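Local coordinates for protein beta-lactamase (Sphaerobacter thermophilus, PDB 4EWF) that probably hydrolyses the amide bond of beta-lactams to give substituted beta-amino acids, as a member of the class A beta-lactamase family, at residues A[86-91]-A[113-118]; A[150-155]-A[218-223]. All coordinates share one frame; numbering follows the deposited sequence.

Contact 1. Residues A[86-91]-A[113-118]; sequences PGSGVL and SDNTAT
Gly89 passes so close over Asp114 that their CA atoms are 3.5 Å apart, an approach allowed by the lack of a side chain on the glycine. Here an irregular loop, 86-91, wraps the start of helix 115-125, and the backbones join directly: Asn115 N donates to Ser88 O at 3.0 Å. Asp114 is the N-cap of that helix and shows how one carboxylate can serve two segments. Chi1 of -167° swings CG beside the carbonyl carbon, and chi2 of 125° turns OD1 to the loop and OD2 toward Ala117 N. OD1 accepts hydrogen bonds from two loop amides, Val90 N at 2.7 Å, above the carboxylate plane, and Leu91 N at 3.0 Å, on the syn lone pair. OD2 accepts the capping bond from Ala117 N at 3.1 Å. The two oxygens together pin the group's rotation and tie loop to helix end. Asn115 is gripped similarly: ND2 points to Pro86 O at 3.0 Å, almost straight at 177° and within its own amide plane, and also donates to a water that accepts from Ser88 N. The hydroxyl of Ser88 donates a hydrogen bond to Ser113 O at 2.7 Å. Leu91 supplies the apolar part, its CB against Thr116 CB at 3.8 Å and its CD1 against the methyl of Ala117. Ser113-Asp114-Asn115 is consistent with the SDN motif of class A enzymes: Ser113 OG is hydrogen-bonded to Lys55, Ser52 and Lys216, and Asn115 OD1 also receives Lys55 NZ. Through Ser88 and Pro86, hydrogen-bonded to its first and third residues, the loop probably helps to position the motif. Leu108 of helix 102-111 packs on Leu91 and Asp114, Thr109 of the same helix touches Ala117, and Thr118 reaches Lys55 and Leu58 of helix 55-67.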
ATOM      1  N   PRO A  86       3.486   1.556 -19.446  1.00 24.91           N
ATOM      2  CA  PRO A  86       2.933   0.201 -19.540  1.00 22.43           C
ATOM      3  C   PRO A  86       2.483  -0.309 -18.183  1.00 22.19           C
ATOM      4  O   PRO A  86       2.825   0.294 -17.163  1.00 22.21           O
ATOM      5  CB  PRO A  86       4.117  -0.646 -20.046  1.00 28.68           C
ATOM      6  CG  PRO A  86       5.335   0.226 -19.945  1.00 30.06           C
ATOM      7  CD  PRO A  86       4.956   1.556 -19.371  1.00 26.11           C
ATOM      8  N   GLY A  87       1.739  -1.408 -18.170  1.00 23.44           N
ATOM      9  CA  GLY A  87       1.316  -2.012 -16.926  1.00 24.87           C
ATOM     10  C   GLY A  87      -0.085  -1.631 -16.491  1.00 27.53           C
ATOM     11  O   GLY A  87      -0.921  -1.216 -17.290  1.00 21.05           O
ATOM     12  N   SER A  88      -0.341  -1.788 -15.201  1.00 19.17           N
ATOM     13  CA  SER A  88      -1.664  -1.542 -14.642  1.00 24.84           C
ATOM     14  C   SER A  88      -2.124  -0.090 -14.865  1.00 26.01           C
ATOM     15  O   SER A  88      -1.312   0.839 -14.932  1.00 21.23           O
ATOM     16  CB  SER A  88      -1.646  -1.888 -13.152  1.00 26.10           C
ATOM     17  OG  SER A  88      -0.586  -1.186 -12.524  1.00 31.21           O
ATOM     18  N   GLY A  89      -3.431   0.096 -14.997  1.00 19.46           N
ATOM     19  CA  GLY A  89      -3.973   1.410 -15.254  1.00 22.86           C
ATOM     20  C   GLY A  89      -4.942   1.421 -16.419  1.00 21.75           C
ATOM     21  O   GLY A  89      -5.147   0.412 -17.104  1.00 21.47           O
ATOM     22  N   VAL A  90      -5.540   2.579 -16.638  1.00 21.12           N
ATOM     23  CA  VAL A  90      -6.507   2.744 -17.707  0.54 22.26           C
ATOM     24  C   VAL A  90      -6.089   3.886 -18.658  1.00 23.28           C
ATOM     25  O   VAL A  90      -6.394   3.875 -19.876  1.00 19.50           O
ATOM     26  CB  VAL A  90      -7.918   2.928 -17.094  0.54 26.78           C
ATOM     27  CG1 VAL A  90      -8.101   4.319 -16.497  0.54 12.71           C
ATOM     28  CG2 VAL A  90      -8.970   2.618 -18.096  0.54 36.95           C
ATOM     29  N   LEU A  91      -5.350   4.853 -18.126  1.00 20.92           N
ATOM     30  CA  LEU A  91      -4.958   6.020 -18.931  1.00 23.59           C
ATOM     31  C   LEU A  91      -4.162   5.645 -20.168  1.00 23.46           C
ATOM     32  O   LEU A  91      -4.277   6.307 -21.201  1.00 19.63           O
ATOM     33  CB  LEU A  91      -4.167   7.037 -18.093  1.00 22.23           C
ATOM     34  CG  LEU A  91      -4.962   7.703 -16.961  1.00 21.46           C
ATOM     35  CD1 LEU A  91      -4.093   8.716 -16.195  1.00 22.37           C
ATOM     36  CD2 LEU A  91      -6.225   8.383 -17.506  1.00 22.91           C
ATOM     37  N   SER A 113      -4.110   1.377  -9.299  1.00 17.70           N
ATOM     38  CA  SER A 113      -2.662   1.360  -9.523  1.00 18.07           C
ATOM     39  C   SER A 113      -2.257   1.838 -10.928  1.00 19.56           C
ATOM     40  O   SER A 113      -1.396   1.244 -11.599  1.00 19.73           O
ATOM     41  CB  SER A 113      -2.089  -0.030  -9.234  1.00 20.71           C
ATOM     42  OG  SER A 113      -0.774   0.095  -8.714  1.00 25.81           O
ATOM     43  N   ASP A 114      -2.876   2.925 -11.374  1.00 20.81           N
ATOM     44  CA  ASP A 114      -2.605   3.426 -12.713  1.00 17.69           C
ATOM     45  C   ASP A 114      -1.186   3.999 -12.817  1.00 18.39           C
ATOM     46  O   ASP A 114      -0.861   5.014 -12.196  1.00 18.42           O
ATOM     47  CB  ASP A 114      -3.653   4.474 -13.091  1.00 17.92           C
ATOM     48  CG  ASP A 114      -3.635   4.798 -14.563  1.00 19.86           C
ATOM     49  OD1 ASP A 114      -4.697   4.681 -15.222  1.00 21.43           O
ATOM     50  OD2 ASP A 114      -2.552   5.170 -15.053  1.00 19.19           O
ATOM     51  N   ASN A 115      -0.359   3.328 -13.608  1.00 18.34           N
ATOM     52  CA  ASN A 115       1.056   3.650 -13.751  1.00 17.05           C
ATOM     53  C   ASN A 115       1.285   4.994 -14.454  1.00 20.06           C
ATOM     54  O   ASN A 115       2.215   5.715 -14.116  1.00 19.90           O
ATOM     55  CB  ASN A 115       1.807   2.534 -14.498  1.00 19.06           C
ATOM     56  CG  ASN A 115       2.117   1.317 -13.607  1.00 21.73           C
ATOM     57  OD1 ASN A 115       1.986   1.378 -12.386  1.00 19.57           O
ATOM     58  ND2 ASN A 115       2.544   0.219 -14.227  1.00 19.68           N
ATOM     59  N   THR A 116       0.440   5.329 -15.429  1.00 17.85           N
ATOM     60  CA  THR A 116       0.531   6.637 -16.084  1.00 20.65           C
ATOM     61  C   THR A 116       0.240   7.765 -15.078  1.00 23.56           C
ATOM     62  O   THR A 116       0.994   8.740 -14.970  1.00 20.57           O
ATOM     63  CB  THR A 116      -0.447   6.751 -17.269  1.00 19.47           C
ATOM     64  OG1 THR A 116      -0.104   5.781 -18.278  1.00 20.93           O
ATOM     65  CG2 THR A 116      -0.380   8.138 -17.873  1.00 14.37           C
ATOM     66  N   ALA A 117      -0.856   7.627 -14.340  1.00 20.65           N
ATOM     67  CA  ALA A 117      -1.232   8.618 -13.331  1.00 22.19           C
ATOM     68  C   ALA A 117      -0.114   8.774 -12.301  1.00 21.51           C
ATOM     69  O   ALA A 117       0.202   9.886 -11.867  1.00 21.01           O
ATOM     70  CB  ALA A 117      -2.510   8.197 -12.639  1.00 17.95           C
ATOM     71  N   THR A 118       0.481   7.646 -11.924  1.00 20.76           N
ATOM     72  CA  THR A 118       1.575   7.630 -10.960  1.00 19.41           C
ATOM     73  C   THR A 118       2.760   8.443 -11.462  1.00 22.30           C
ATOM     74  O   THR A 118       3.268   9.307 -10.739  1.00 19.93           O
ATOM     75  CB  THR A 118       2.036   6.197 -10.656  1.00 22.41           C
ATOM     76  OG1 THR A 118       0.952   5.469 -10.069  1.00 22.62           O
ATOM     77  CG2 THR A 118       3.212   6.208  -9.680  1.00 19.90           C
TER
HETATM   78  O   HOH W   1       2.012  -2.771 -13.580  1.00 31.33           O

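Contact 2. Residues A[150-155]-A[218-223]. With SO4 (sulfate ion), chain E.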
ATOM      1  N   GLY A 150       5.902  -1.335 -14.859  1.00 31.46           N
ATOM      2  CA  GLY A 150       5.195  -2.608 -14.901  1.00 37.76           C
ATOM      3  C   GLY A 150       6.075  -3.851 -14.779  1.00 43.29           C
ATOM      4  O   GLY A 150       5.610  -4.972 -14.980  1.00 42.93           O
ATOM      5  N   ARG A 151       7.351  -3.665 -14.455  1.00 33.82           N
ATOM      6  CA  ARG A 151       8.271  -4.797 -14.335  1.00 33.42           C
ATOM      7  C   ARG A 151       9.304  -4.524 -13.251  1.00 33.19           C
ATOM      8  O   ARG A 151       9.555  -3.363 -12.904  1.00 30.53           O
ATOM      9  CB  ARG A 151       8.959  -5.084 -15.672  1.00 39.08           C
ATOM     10  CG  ARG A 151       9.709  -3.892 -16.243  1.00 49.33           C
ATOM     11  CD  ARG A 151      10.483  -4.283 -17.489  1.00 61.14           C
ATOM     12  NE  ARG A 151      10.477  -3.222 -18.494  1.00 72.44           N
ATOM     13  CZ  ARG A 151      11.364  -2.231 -18.549  1.00 76.89           C
ATOM     14  NH1 ARG A 151      11.275  -1.312 -19.506  1.00 77.61           N
ATOM     15  NH2 ARG A 151      12.337  -2.157 -17.649  1.00 78.68           N
ATOM     16  N   PRO A 152       9.892  -5.590 -12.684  1.00 33.09           N
ATOM     17  CA  PRO A 152      10.907  -5.334 -11.655  1.00 32.19           C
ATOM     18  C   PRO A 152      12.111  -4.716 -12.341  1.00 33.76           C
ATOM     19  O   PRO A 152      12.324  -4.965 -13.530  1.00 30.01           O
ATOM     20  CB  PRO A 152      11.272  -6.744 -11.144  1.00 33.22           C
ATOM     21  CG  PRO A 152      10.326  -7.703 -11.825  1.00 36.92           C
ATOM     22  CD  PRO A 152       9.835  -7.010 -13.067  1.00 34.44           C
ATOM     23  N   ALA A 153      12.886  -3.920 -11.617  1.00 29.52           N
ATOM     24  CA  ALA A 153      14.147  -3.423 -12.164  1.00 34.53           C
ATOM     25  C   ALA A 153      15.132  -4.573 -12.378  1.00 32.03           C
ATOM     26  O   ALA A 153      15.118  -5.545 -11.635  1.00 27.45           O
ATOM     27  CB  ALA A 153      14.751  -2.397 -11.216  1.00 37.33           C
ATOM     28  N   LEU A 154      15.997  -4.461 -13.379  1.00 31.07           N
ATOM     29  CA  LEU A 154      17.114  -5.389 -13.486  1.00 33.80           C
ATOM     30  C   LEU A 154      18.047  -5.096 -12.312  1.00 40.40           C
ATOM     31  O   LEU A 154      17.958  -4.025 -11.705  1.00 32.14           O
ATOM     32  CB  LEU A 154      17.841  -5.215 -14.820  1.00 36.62           C
ATOM     33  CG  LEU A 154      16.947  -5.447 -16.040  1.00 48.20           C
ATOM     34  CD1 LEU A 154      17.722  -5.208 -17.322  1.00 49.62           C
ATOM     35  CD2 LEU A 154      16.352  -6.852 -16.009  1.00 51.70           C
ATOM     36  N   PRO A 155      18.926  -6.051 -11.971  1.00 45.88           N
ATOM     37  CA  PRO A 155      19.816  -5.893 -10.810  1.00 47.05           C
ATOM     38  C   PRO A 155      20.628  -4.595 -10.846  1.00 36.73           C
ATOM     39  O   PRO A 155      20.853  -3.977  -9.804  1.00 35.04           O
ATOM     40  CB  PRO A 155      20.747  -7.103 -10.923  1.00 53.97           C
ATOM     41  CG  PRO A 155      19.956  -8.117 -11.688  1.00 53.86           C
ATOM     42  CD  PRO A 155      19.137  -7.334 -12.665  1.00 50.16           C
ATOM     43  N   GLY A 218       0.362  -4.207  -4.244  1.00 19.36           N
ATOM     44  CA  GLY A 218       1.505  -4.157  -5.132  1.00 21.10           C
ATOM     45  C   GLY A 218       1.751  -5.522  -5.750  1.00 26.13           C
ATOM     46  O   GLY A 218       1.730  -6.547  -5.055  1.00 19.35           O
ATOM     47  N   SER A 219       1.996  -5.541  -7.057  1.00 17.28           N
ATOM     48  CA  SER A 219       2.184  -6.795  -7.777  1.00 21.35           C
ATOM     49  C   SER A 219       3.202  -6.615  -8.889  1.00 27.63           C
ATOM     50  O   SER A 219       3.149  -5.635  -9.620  1.00 21.87           O
ATOM     51  CB  SER A 219       0.867  -7.251  -8.413  1.00 24.03           C
ATOM     52  OG  SER A 219      -0.216  -7.135  -7.500  1.00 25.02           O
ATOM     53  N   LEU A 220       4.111  -7.577  -8.998  1.00 19.62           N
ATOM     54  CA  LEU A 220       5.062  -7.698 -10.095  1.00 25.85           C
ATOM     55  C   LEU A 220       5.223  -9.196 -10.250  1.00 26.06           C
ATOM     56  O   LEU A 220       4.773  -9.946  -9.392  1.00 22.70           O
ATOM     57  CB  LEU A 220       6.416  -7.113  -9.683  1.00 25.93           C
ATOM     58  CG  LEU A 220       6.918  -5.742 -10.147  1.00 36.62           C
ATOM     59  CD1 LEU A 220       5.840  -4.877 -10.736  1.00 38.13           C
ATOM     60  CD2 LEU A 220       7.651  -5.044  -9.012  1.00 28.43           C
ATOM     61  N   THR A 221       5.880  -9.655 -11.310  1.00 21.51           N
ATOM     62  CA  THR A 221       6.135 -11.091 -11.401  1.00 29.40           C
ATOM     63  C   THR A 221       6.953 -11.526 -10.165  1.00 28.68           C
ATOM     64  O   THR A 221       7.934 -10.868  -9.800  1.00 28.56           O
ATOM     65  CB  THR A 221       6.758 -11.510 -12.775  1.00 39.91           C
ATOM     66  OG1 THR A 221       7.406 -12.783 -12.648  1.00 43.65           O
ATOM     67  CG2 THR A 221       7.744 -10.480 -13.280  1.00 39.28           C
ATOM     68  N   GLY A 222       6.493 -12.580  -9.489  1.00 26.35           N
ATOM     69  CA  GLY A 222       7.117 -13.061  -8.260  1.00 24.77           C
ATOM     70  C   GLY A 222       6.898 -12.173  -7.039  1.00 22.62           C
ATOM     71  O   GLY A 222       7.497 -12.392  -5.981  1.00 26.72           O
ATOM     72  N   VAL A 223       6.034 -11.173  -7.162  1.00 18.00           N
ATOM     73  CA  VAL A 223       5.836 -10.222  -6.068  1.00 13.04           C
ATOM     74  C   VAL A 223       4.367  -9.927  -5.801  1.00 25.44           C
ATOM     75  O   VAL A 223       3.651  -9.461  -6.690  1.00 21.24           O
ATOM     76  CB  VAL A 223       6.561  -8.891  -6.333  1.00 18.41           C
ATOM     77  CG1 VAL A 223       6.170  -7.876  -5.268  1.00 18.80           C
ATOM     78  CG2 VAL A 223       8.085  -9.095  -6.333  1.00 19.86           C
TER
HETATM   79  S   SO4 E 301      -1.192  -3.721  -8.256  1.00 35.18           S
HETATM   80  O1  SO4 E 301       0.250  -3.484  -8.418  1.00 30.56           O
HETATM   81  O2  SO4 E 301      -1.747  -2.624  -7.454  1.00 37.13           O
HETATM   82  O3  SO4 E 301      -1.846  -3.763  -9.569  1.00 39.35           O
HETATM   83  O4  SO4 E 301      -1.432  -4.996  -7.570  1.00 35.37           O
HETATM   84  O   HOH W   2       6.256  -7.689 -13.568  1.00 36.72           O
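The peptide between Arg151 and Pro152 turns one face to Leu220, whose CG stands over it, 3.9 Å from Pro152 N, while Thr221 CG2 lies at the CG-CD edge of the proline ring, 4.1 Å from Pro152 CD. Leu220 and Thr221 belong to the beta-hairpin joining strands 212-220 and 223-232, a type II turn from Leu220 to Val223 with both of its end residues hydrogen-bonded to each other. In Leu220 a chi1 of -103°, far from a staggered value, puts CG over the peptide, and a chi2 of 15°, also off a staggered value, turns CD1 toward Gly150. The grip is light, by van der Waals contact of a few carbons at the surface. The loop has its own anchors: Arg146 bonds to Arg151 O, and Glu159 to Ala153 N. On the hairpin, the strand also faces the probable active site, following Lys216 in what resembles the K(T/S)G motif; a sulfate, probably from the crystallisation liquor, takes a weak bond from Ser219 N and is held by Thr217 and Ser52 as well. Loop and turn are bridged by one water, which donates to Gly150 O at 3.1 Å and accepts from Thr221 N at 3.0 Å.

How the contacts relate
Contact 1 is partly buried and polar, with side chains and main chain of a loop and a helix start locked by several direct bonds; contact 2 lies at the surface, where a loop leans on a hairpin through carbon contacts and a single water. No secondary-structure element is common to both, since contact 1 belongs to helix 115-125 and contact 2 to an edge strand, 212-220. They meet where Asn115 ND2 packs 3.8 Å from Gly150 N, and their centres are about 15 Å apart. Each also adjoins the sulfate site: Ser113, just ahead of the helix, makes a weak hydrogen bond to the ion, and Ser219 approaches it from the strand.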